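Local coordinates for acyl-CoA-binding domain-containing protein 1 (Oryza sativa Japonica Group, PDB 5H3G) that binds medium- and long-chain acyl-CoA esters with high affinity, binds phosphatidic acid and phosphatidylcholine in vitro, and may take part in phospholipid biosynthesis, at residues 19-22 against 23-26; 36-40 against 41-45; 54-57 against 58-61; 81-84 against 85-89. All coordinates share one frame; numbering follows the deposited sequence.

Contact 1 of 4, residues 19-22 against 23-26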
loop_
_atom_site.group_PDB
_atom_site.type_symbol
_atom_site.label_atom_id
_atom_site.label_comp_id
_atom_site.label_asym_id
_atom_site.label_seq_id
_atom_site.Cartn_x
_atom_site.Cartn_y
_atom_site.Cartn_z
ATOM N N THR A 19 1.024 -5.485 12.108
ATOM C CA THR A 19 2.077 -6.019 12.967
ATOM C C THR A 19 3.464 -5.550 12.567
ATOM O O THR A 19 4.428 -5.851 13.277
ATOM C CB THR A 19 2.060 -7.551 12.981
ATOM O OG1 THR A 19 2.525 -8.053 11.717
ATOM C CG2 THR A 19 0.653 -8.062 13.253
ATOM N N LEU A 20 3.598 -4.833 11.461
ATOM C CA LEU A 20 4.903 -4.305 11.119
ATOM C C LEU A 20 5.335 -3.292 12.180
ATOM O O LEU A 20 4.498 -2.587 12.757
ATOM C CB LEU A 20 4.868 -3.656 9.737
ATOM C CG LEU A 20 4.635 -4.629 8.582
ATOM C CD1 LEU A 20 4.373 -3.851 7.297
ATOM C CD2 LEU A 20 5.848 -5.564 8.433
ATOM N N PRO A 21 6.630 -3.230 12.488
ATOM C CA PRO A 21 7.094 -2.277 13.505
ATOM C C PRO A 21 6.681 -0.847 13.190
ATOM O O PRO A 21 6.605 -0.426 12.034
ATOM C CB PRO A 21 8.617 -2.430 13.466
ATOM C CG PRO A 21 8.848 -3.804 12.913
ATOM C CD PRO A 21 7.720 -4.081 11.970
ATOM N N GLU A 22 6.421 -0.088 14.257
ATOM C CA GLU A 22 6.161 1.333 14.092
ATOM C C GLU A 22 7.320 2.027 13.390
ATOM O O GLU A 22 7.118 3.045 12.718
ATOM C CB GLU A 22 5.898 1.970 15.460
ATOM C CG GLU A 22 5.306 3.368 15.397
ATOM C CD GLU A 22 3.931 3.394 14.749
ATOM O OE1 GLU A 22 3.192 2.390 14.860
ATOM O OE2 GLU A 22 3.592 4.421 14.121
ATOM N N SER A 23 8.528 1.474 13.503
ATOM C CA SER A 23 9.722 2.080 12.933
ATOM C C SER A 23 9.888 1.781 11.451
ATOM O O SER A 23 10.893 2.199 10.865
ATOM C CB SER A 23 10.963 1.610 13.698
ATOM O OG SER A 23 11.155 0.217 13.540
ATOM N N THR A 24 8.934 1.083 10.830
ATOM C CA THR A 24 9.014 0.816 9.397
ATOM C C THR A 24 9.230 2.111 8.618
ATOM O O THR A 24 8.540 3.109 8.843
ATOM C CB THR A 24 7.733 0.120 8.926
ATOM O OG1 THR A 24 7.596 -1.132 9.618
ATOM C CG2 THR A 24 7.784 -0.141 7.424
ATOM N N SER A 25 10.219 2.092 7.724
ATOM C CA SER A 25 10.584 3.280 6.964
ATOM C C SER A 25 9.369 3.880 6.280
ATOM O O SER A 25 8.537 3.169 5.711
ATOM C CB SER A 25 11.641 2.949 5.909
ATOM O OG SER A 25 11.893 4.084 5.080
ATOM N N ASN A 26 9.296 5.208 6.310
ATOM C CA ASN A 26 8.205 5.885 5.620
ATOM C C ASN A 26 8.239 5.636 4.114
ATOM O O ASN A 26 7.194 5.719 3.457
ATOM C CB ASN A 26 8.252 7.380 5.917
ATOM C CG ASN A 26 6.970 8.086 5.526
ATOM O OD1 ASN A 26 6.984 9.049 4.748
ATOM N ND2 ASN A 26 5.844 7.613 6.066
#

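Contact 2 of 4, residues 36-40 against 41-45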
loop_
_atom_site.group_PDB
_atom_site.type_symbol
_atom_site.label_atom_id
_atom_site.label_comp_id
_atom_site.label_asym_id
_atom_site.label_seq_id
_atom_site.Cartn_x
_atom_site.Cartn_y
_atom_site.Cartn_z
ATOM N N TYR A 36 -2.681 0.315 -1.346
ATOM C CA TYR A 36 -3.928 0.098 -0.628
ATOM C C TYR A 36 -5.040 0.975 -1.188
ATOM O O TYR A 36 -6.165 0.508 -1.399
ATOM C CB TYR A 36 -3.733 0.380 0.860
ATOM C CG TYR A 36 -4.947 0.004 1.681
ATOM C CD1 TYR A 36 -5.127 -1.291 2.126
ATOM C CD2 TYR A 36 -5.924 0.945 1.981
ATOM C CE1 TYR A 36 -6.242 -1.644 2.888
ATOM C CE2 TYR A 36 -7.041 0.608 2.720
ATOM C CZ TYR A 36 -7.200 -0.695 3.177
ATOM O OH TYR A 36 -8.305 -1.037 3.923
ATOM N N LYS A 37 -4.750 2.258 -1.407
ATOM C CA LYS A 37 -5.713 3.134 -2.071
ATOM C C LYS A 37 -6.127 2.567 -3.424
ATOM O O LYS A 37 -7.321 2.448 -3.728
ATOM C CB LYS A 37 -5.117 4.524 -2.244
ATOM C CG LYS A 37 -4.813 5.247 -0.929
ATOM C CD LYS A 37 -6.070 5.402 -0.085
ATOM C CE LYS A 37 -7.178 6.179 -0.795
ATOM N NZ LYS A 37 -8.215 6.600 0.202
ATOM N N GLN A 38 -5.148 2.252 -4.265
ATOM C CA GLN A 38 -5.454 1.757 -5.607
ATOM C C GLN A 38 -6.283 0.480 -5.555
ATOM O O GLN A 38 -7.244 0.321 -6.320
ATOM C CB GLN A 38 -4.157 1.515 -6.373
ATOM C CG GLN A 38 -4.406 1.217 -7.841
ATOM C CD GLN A 38 -4.925 2.427 -8.597
ATOM O OE1 GLN A 38 -4.769 3.575 -8.167
ATOM N NE2 GLN A 38 -5.558 2.176 -9.742
ATOM N N ALA A 39 -5.944 -0.424 -4.635
ATOM C CA ALA A 39 -6.625 -1.713 -4.525
ATOM C C ALA A 39 -8.083 -1.564 -4.115
ATOM O O ALA A 39 -8.950 -2.291 -4.608
ATOM C CB ALA A 39 -5.891 -2.593 -3.516
ATOM N N THR A 40 -8.378 -0.639 -3.205
ATOM C CA THR A 40 -9.715 -0.532 -2.645
ATOM C C THR A 40 -10.597 0.470 -3.379
ATOM O O THR A 40 -11.775 0.189 -3.597
ATOM C CB THR A 40 -9.641 -0.156 -1.162
ATOM O OG1 THR A 40 -8.895 1.057 -1.009
ATOM C CG2 THR A 40 -8.966 -1.255 -0.360
ATOM N N VAL A 41 -10.076 1.626 -3.792
ATOM C CA VAL A 41 -10.920 2.659 -4.384
ATOM C C VAL A 41 -10.514 3.022 -5.806
ATOM O O VAL A 41 -11.201 3.834 -6.441
ATOM C CB VAL A 41 -10.987 3.924 -3.503
ATOM C CG1 VAL A 41 -11.636 3.589 -2.172
ATOM C CG2 VAL A 41 -9.618 4.524 -3.286
ATOM N N GLY A 42 -9.433 2.457 -6.334
ATOM C CA GLY A 42 -9.098 2.720 -7.726
ATOM C C GLY A 42 -8.274 3.983 -7.924
ATOM O O GLY A 42 -7.589 4.469 -7.017
ATOM N N ASP A 43 -8.356 4.520 -9.143
ATOM C CA ASP A 43 -7.474 5.604 -9.554
ATOM C C ASP A 43 -7.663 6.829 -8.676
ATOM O O ASP A 43 -8.791 7.190 -8.322
ATOM C CB ASP A 43 -7.747 6.015 -11.004
ATOM C CG ASP A 43 -7.209 5.025 -12.024
ATOM O OD1 ASP A 43 -6.451 4.111 -11.650
ATOM O OD2 ASP A 43 -7.553 5.171 -13.224
ATOM N N VAL A 44 -6.552 7.505 -8.381
ATOM C CA VAL A 44 -6.632 8.758 -7.641
ATOM C C VAL A 44 -7.481 9.748 -8.417
ATOM O O VAL A 44 -7.313 9.929 -9.629
ATOM C CB VAL A 44 -5.228 9.306 -7.339
ATOM C CG1 VAL A 44 -4.444 9.566 -8.618
ATOM C CG2 VAL A 44 -5.328 10.570 -6.501
ATOM N N ASN A 45 -8.414 10.383 -7.711
ATOM C CA ASN A 45 -9.448 11.233 -8.288
ATOM C C ASN A 45 -9.340 12.667 -7.780
ATOM O O ASN A 45 -10.354 13.336 -7.577
ATOM C CB ASN A 45 -10.832 10.666 -7.976
ATOM C CG ASN A 45 -11.095 10.564 -6.475
ATOM O OD1 ASN A 45 -10.214 10.187 -5.699
ATOM N ND2 ASN A 45 -12.310 10.920 -6.063
HETATM O O HOH W 1 -3.982 6.193 -8.915
#

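Contact 3 of 4, residues 54-57 against 58-61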
loop_
_atom_site.group_PDB
_atom_site.type_symbol
_atom_site.label_atom_id
_atom_site.label_comp_id
_atom_site.label_asym_id
_atom_site.label_seq_id
_atom_site.Cartn_x
_atom_site.Cartn_y
_atom_site.Cartn_z
ATOM N N GLN A 54 -1.685 21.663 2.798
ATOM C CA GLN A 54 -1.830 20.814 3.973
ATOM C C GLN A 54 -1.993 19.352 3.580
ATOM O O GLN A 54 -1.530 18.464 4.304
ATOM C CB GLN A 54 -3.018 21.285 4.816
ATOM C CG GLN A 54 -2.703 21.446 6.296
ATOM C CD GLN A 54 -1.617 22.475 6.562
ATOM O OE1 GLN A 54 -1.507 23.480 5.859
ATOM N NE2 GLN A 54 -0.804 22.222 7.581
ATOM N N ARG A 55 -2.631 19.087 2.437
ATOM C CA ARG A 55 -2.706 17.731 1.906
ATOM C C ARG A 55 -1.307 17.168 1.662
ATOM O O ARG A 55 -0.421 17.855 1.147
ATOM C CB ARG A 55 -3.502 17.710 0.599
ATOM C CG ARG A 55 -4.991 17.998 0.742
ATOM C CD ARG A 55 -5.612 18.253 -0.622
ATOM N NE ARG A 55 -5.565 17.078 -1.486
ATOM C CZ ARG A 55 -5.351 17.128 -2.797
ATOM N NH1 ARG A 55 -5.141 18.293 -3.390
ATOM N NH2 ARG A 55 -5.331 16.013 -3.515
ATOM N N ASP A 56 -1.128 15.899 2.016
ATOM C CA ASP A 56 0.167 15.221 1.960
ATOM C C ASP A 56 0.525 14.901 0.507
ATOM O O ASP A 56 -0.065 13.999 -0.093
ATOM C CB ASP A 56 0.076 13.956 2.816
ATOM C CG ASP A 56 1.407 13.240 2.999
ATOM O OD1 ASP A 56 2.179 13.104 2.040
ATOM O OD2 ASP A 56 1.665 12.769 4.129
ATOM N N ARG A 57 1.487 15.634 -0.066
ATOM C CA ARG A 57 1.867 15.390 -1.457
ATOM C C ARG A 57 2.512 14.017 -1.628
ATOM O O ARG A 57 2.284 13.343 -2.639
ATOM C CB ARG A 57 2.795 16.501 -1.972
ATOM C CG ARG A 57 3.464 16.198 -3.326
ATOM C CD ARG A 57 4.333 17.357 -3.855
ATOM N NE ARG A 57 3.542 18.301 -4.640
ATOM C CZ ARG A 57 4.019 19.053 -5.629
ATOM N NH1 ARG A 57 5.301 18.990 -5.968
ATOM N NH2 ARG A 57 3.210 19.866 -6.281
ATOM N N ALA A 58 3.322 13.584 -0.658
ATOM C CA ALA A 58 3.991 12.293 -0.783
ATOM C C ALA A 58 2.993 11.145 -0.890
ATOM O O ALA A 58 3.179 10.233 -1.706
ATOM C CB ALA A 58 4.939 12.074 0.399
ATOM N N LYS A 59 1.947 11.153 -0.058
ATOM C CA LYS A 59 0.916 10.122 -0.144
ATOM C C LYS A 59 0.199 10.170 -1.486
ATOM O O LYS A 59 -0.004 9.138 -2.134
ATOM C CB LYS A 59 -0.092 10.277 0.996
ATOM C CG LYS A 59 0.411 9.772 2.338
ATOM C CD LYS A 59 -0.649 9.923 3.430
ATOM C CE LYS A 59 -0.278 9.104 4.660
ATOM N NZ LYS A 59 -1.242 9.288 5.790
ATOM N N TRP A 60 -0.206 11.365 -1.917
ATOM C CA TRP A 60 -0.884 11.475 -3.205
ATOM C C TRP A 60 0.006 10.962 -4.334
ATOM O O TRP A 60 -0.445 10.202 -5.203
ATOM C CB TRP A 60 -1.293 12.923 -3.442
ATOM C CG TRP A 60 -2.156 13.130 -4.655
ATOM C CD1 TRP A 60 -3.512 13.291 -4.668
ATOM C CD2 TRP A 60 -1.727 13.236 -6.020
ATOM N NE1 TRP A 60 -3.955 13.475 -5.952
ATOM C CE2 TRP A 60 -2.883 13.442 -6.804
ATOM C CE3 TRP A 60 -0.483 13.163 -6.659
ATOM C CZ2 TRP A 60 -2.829 13.582 -8.192
ATOM C CZ3 TRP A 60 -0.434 13.310 -8.035
ATOM C CH2 TRP A 60 -1.601 13.512 -8.787
ATOM N N ASP A 61 1.290 11.323 -4.304
ATOM C CA ASP A 61 2.226 10.862 -5.326
ATOM C C ASP A 61 2.345 9.343 -5.331
ATOM O O ASP A 61 2.447 8.723 -6.396
ATOM C CB ASP A 61 3.601 11.495 -5.109
ATOM C CG ASP A 61 3.667 12.943 -5.580
ATOM O OD1 ASP A 61 2.751 13.414 -6.288
ATOM O OD2 ASP A 61 4.659 13.621 -5.244
#

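Contact 4 of 4, residues 81-84 against 85-89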
loop_
_atom_site.group_PDB
_atom_site.type_symbol
_atom_site.label_atom_id
_atom_site.label_comp_id
_atom_site.label_asym_id
_atom_site.label_seq_id
_atom_site.Cartn_x
_atom_site.Cartn_y
_atom_site.Cartn_z
ATOM N N LYS A 81 4.072 -6.796 -1.498
ATOM C CA LYS A 81 4.897 -5.852 -0.742
ATOM C C LYS A 81 4.795 -6.098 0.758
ATOM O O LYS A 81 5.809 -6.045 1.470
ATOM C CB LYS A 81 4.487 -4.410 -1.063
ATOM C CG LYS A 81 4.776 -3.994 -2.504
ATOM C CD LYS A 81 6.268 -3.986 -2.786
ATOM C CE LYS A 81 6.557 -3.579 -4.219
ATOM N NZ LYS A 81 5.713 -2.433 -4.636
ATOM N N VAL A 82 3.584 -6.361 1.258
ATOM C CA VAL A 82 3.410 -6.639 2.686
ATOM C C VAL A 82 4.140 -7.916 3.067
ATOM O O VAL A 82 4.844 -7.958 4.082
ATOM C CB VAL A 82 1.919 -6.712 3.063
ATOM C CG1 VAL A 82 1.771 -7.224 4.490
ATOM C CG2 VAL A 82 1.281 -5.339 2.953
ATOM N N LYS A 83 4.017 -8.963 2.243
ATOM C CA LYS A 83 4.709 -10.220 2.504
ATOM C C LYS A 83 6.211 -10.007 2.631
ATOM O O LYS A 83 6.857 -10.526 3.547
ATOM C CB LYS A 83 4.407 -11.211 1.381
ATOM C CG LYS A 83 5.174 -12.489 1.480
ATOM C CD LYS A 83 4.892 -13.163 2.806
ATOM C CE LYS A 83 5.461 -14.565 2.811
ATOM N NZ LYS A 83 5.253 -15.230 4.126
ATOM N N GLN A 84 6.785 -9.241 1.699
ATOM C CA GLN A 84 8.216 -8.959 1.751
ATOM C C GLN A 84 8.581 -8.231 3.039
ATOM O O GLN A 84 9.544 -8.598 3.727
ATOM C CB GLN A 84 8.628 -8.142 0.531
ATOM C CG GLN A 84 10.102 -7.815 0.499
ATOM C CD GLN A 84 10.474 -6.966 -0.696
ATOM O OE1 GLN A 84 9.603 -6.422 -1.386
ATOM N NE2 GLN A 84 11.769 -6.845 -0.951
ATOM N N LEU A 85 7.806 -7.204 3.393
ATOM C CA LEU A 85 8.090 -6.452 4.612
ATOM C C LEU A 85 7.948 -7.322 5.857
ATOM O O LEU A 85 8.727 -7.187 6.810
ATOM C CB LEU A 85 7.158 -5.237 4.692
ATOM C CG LEU A 85 7.582 -4.114 3.746
ATOM C CD1 LEU A 85 6.449 -3.146 3.540
ATOM C CD2 LEU A 85 8.790 -3.382 4.297
ATOM N N LEU A 86 6.953 -8.216 5.871
ATOM C CA LEU A 86 6.772 -9.112 7.012
ATOM C C LEU A 86 7.956 -10.056 7.158
ATOM O O LEU A 86 8.407 -10.337 8.278
ATOM C CB LEU A 86 5.480 -9.909 6.853
ATOM C CG LEU A 86 4.188 -9.133 7.117
ATOM C CD1 LEU A 86 3.025 -9.899 6.506
ATOM C CD2 LEU A 86 3.947 -8.910 8.600
ATOM N N GLU A 87 8.480 -10.545 6.039
ATOM C CA GLU A 87 9.653 -11.404 6.106
ATOM C C GLU A 87 10.882 -10.618 6.542
ATOM O O GLU A 87 11.710 -11.117 7.311
ATOM C CB GLU A 87 9.868 -12.083 4.758
ATOM C CG GLU A 87 8.811 -13.156 4.515
ATOM C CD GLU A 87 8.727 -14.158 5.673
ATOM O OE1 GLU A 87 9.729 -14.859 5.919
ATOM O OE2 GLU A 87 7.675 -14.233 6.346
ATOM N N GLU A 88 10.996 -9.372 6.095
ATOM C CA GLU A 88 12.126 -8.554 6.517
ATOM C C GLU A 88 12.031 -8.204 8.000
ATOM O O GLU A 88 13.050 -8.193 8.704
ATOM C CB GLU A 88 12.203 -7.305 5.635
ATOM C CG GLU A 88 12.626 -7.631 4.186
ATOM C CD GLU A 88 12.377 -6.491 3.209
ATOM O OE1 GLU A 88 13.112 -6.387 2.195
ATOM O OE2 GLU A 88 11.436 -5.717 3.427
ATOM N N ALA A 89 10.814 -7.952 8.504
ATOM C CA ALA A 89 10.647 -7.657 9.926
ATOM C C ALA A 89 11.009 -8.863 10.773
ATOM O O ALA A 89 11.666 -8.730 11.809
ATOM C CB ALA A 89 9.212 -7.213 10.216
#

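Contact 1 of 4, residues 19-22 against 23-26
The carbonyl oxygen of Pro21 takes two hydrogen bonds from Thr24: the backbone one closes the type I beta turn Pro21 to Thr24, and the hydroxyl adds a second. The side-chain bond, Thr24 OG1 to Pro21 O at 2.7 Å, arrives in the carbonyl plane on a lone pair. The backbone bond, Thr24 N to Pro21 O at 3.0 Å, is nearly straight at its hydrogen but comes from well above that plane. One acceptor is gripped from two directions by a single residue. With chi1 at -61° the hydroxyl of Thr24 stands beside its own backbone N, which lets both donors face the same oxygen. Leu20 CB, 3.7 Å from Thr24 OG1, packs against the hydroxyl, and Pro21 CB touches Ser23 OG at 3.7 Å. A valine in place of Thr24 would probably leave Pro21 O with the backbone donor alone and the turn less firmly pinned. At the corner, Glu22 O accepts from Lys29 NZ. Ser25 OG, at the N-cap of helix 26-41, accepts from Glu27 N. The turn lies in the connection from helix 4-17 to helix 26-41, while Leu20 and Pro21 rest on helix 71-92 through Leu85, Leu86 and Ala89.

Contact 2 of 4, residues 36-40 against 41-45
The side-chain amide of Gln38 and the carboxylate of Asp43 lie side by side, their planes 37° apart, joined by a straight hydrogen bond of 2.9 Å from Gln38 NE2 to Asp43 OD1. The oxygen sits in the plane of the amide, and the N-H meets it nearly along its C-O axis. The flat ring of Tyr36 has Thr40 CG2 over one face, 4.0 Å above the plane and offset toward the rim. Gln38 gets its amide past the helix end because CG is anti to the backbone N (chi1 -171°) and the chain then bends at chi2. A water bridges its other end: it donates to Gln38 OE1 at 2.8 Å and accepts from Val44 N at 2.9 Å. Asp43 OD1 also receives Gly68 N, and Gln38 NE2 also reaches Lys69 O. A leucine in place of Gln38 would probably leave Asp43 OD1 without its amide partner and the water on Val44 N without the oxygen it donates to.

The backbone ends helix 26-41 here. Val41 N bonds Lys37 O at 2.9 Å, whereas Gly42 N makes two weak bonds, to Lys37 O and Gln38 O. Gly42 has positive phi (86°), where a CB would jam against the preceding carbonyl oxygen. Beside it, Lys37 CE packs on Val41 CG2 at 3.9 Å. Lys37 and Tyr36 are acyl-CoA-binding positions by similarity. Chemically, the amide works as a two-ended connector, its NH2 side given to a carboxylate and a carbonyl and its oxygen to water, tying the helix end to the loop that follows.

Contact 3 of 4, residues 54-57 against 58-61
Asp56 is the N-cap of helix 57-64: its OD1 accepts from Lys59 N at 2.9 Å, the N-H lying well above the carboxylate plane. The side chain gets there because CG stands anti to the backbone N (chi1 -173°), which folds the carboxylate back over the first turn, where OD1 also comes 3.0 Å from Ala58 N. The main chain of the same residue joins in, Asp56 O taking Trp60 N at 3.2 Å.

Lys59 crosses Asp56 at about a right angle. Its chain is extended beyond CG, and CG and CD both pass Asp56 OD2 at 3.7 Å, so the contact runs along the methylenes while the ammonium goes on beyond. Arg55 takes another course: bent at chi3 (65°), it brings NH2 to 3.5 Å from Trp60 CD1, with the guanidinium and the indole ring almost perpendicular. NH2 has its polar partner in Ala47 O, while Trp60 NE1 makes a weak hydrogen bond to Thr46 OG1. One residue past the cap, Arg57 CG touches Asp61 OD2 at 3.4 Å, but the charged ends part: Arg57 NE goes to Pro49 O and Asp61 OD1 to Arg48 NE in a salt bridge.

Lys59, an acyl-CoA-binding position by similarity, also packs on Tyr33 of helix 26-41. Chemically, a carboxylate at the N-terminus of a helix would probably be stabilised by the helix dipole and the nearby lysine, and it offers an acceptor to an N-H of the first turn, where no preceding helical turn supplies carbonyls.

Contact 4 of 4, residues 81-84 against 85-89
Leu85 comes first against the preceding turn: its N bonds to Lys81 O at 3.0 Å, and its CG comes close to the same carbonyl oxygen. CG stands beside the backbone N, anti to the carbonyl carbon (chi1 -76°), which turns the branch back along the helix toward Lys81.

Leu86 is next, and its N makes the 2.8 Å bond to Val82 O, nearly in line with the carbonyl. Its side chain runs beside that of Val82, both pointing the same way, with Leu86 CD1 against Val82 CG1 at 3.6 Å. Tyr13 of helix 4-17 touches both residues, and Lys81 and Val82 also pack on Leu32 of helix 26-41. This is the inward face of helix 71-92, the last of the four helices in the all-alpha bundle of the acyl-CoA-binding fold, and the i to i+4 spacing brings Val82 and Leu86 together on it.

Glu87 belongs to a polar face. Its N bonds to Lys83 O at 3.0 Å, while its carboxylate forms a weak salt bridge, Lys83 NZ to Glu87 OE2 at 3.4 Å. That bridge belongs to one of two modelled Lys83 conformers and is doubtful as a permanent link. In it the two chains cross obliquely, each bent at chi2, and Lys83 CE brushes Glu87 CG at 4.0 Å.

Glu88 follows, its N bonded to Gln84 O at 2.9 Å. Its chain is extended beyond CG and slants across Gln84, carboxylate and amide planes 36° apart, with OE1 of Glu88 3.7 Å from Gln84 CG. Ala89 N bonds back to Leu85 O.

Overall arrangement
Two pairs of contacts touch within the one chain. Contacts 1 and 4, centres 11 Å apart, meet where the loop 19-22 lies on helix 71-92, with Pro21 CD 3.9 Å from Ala89 CB. Contacts 2 and 3, centres 14 Å apart, are joined by Val44 CG2 packing 3.3 Å from Trp60 NE1. Contacts 2 and 4 lie on opposite sides of the chain's centre, about 21 Å between centres. The positions inferred by similarity to bind acyl-CoA are spread among them: contact 2 holds Tyr36 and Lys37, contact 3 holds Lys59, about 7 Å from Lys37 between side chains, and the side chain of Tyr78 is about 3 Å from that of Val82 in contact 4 and about 7 Å from that of Leu20 in contact 1.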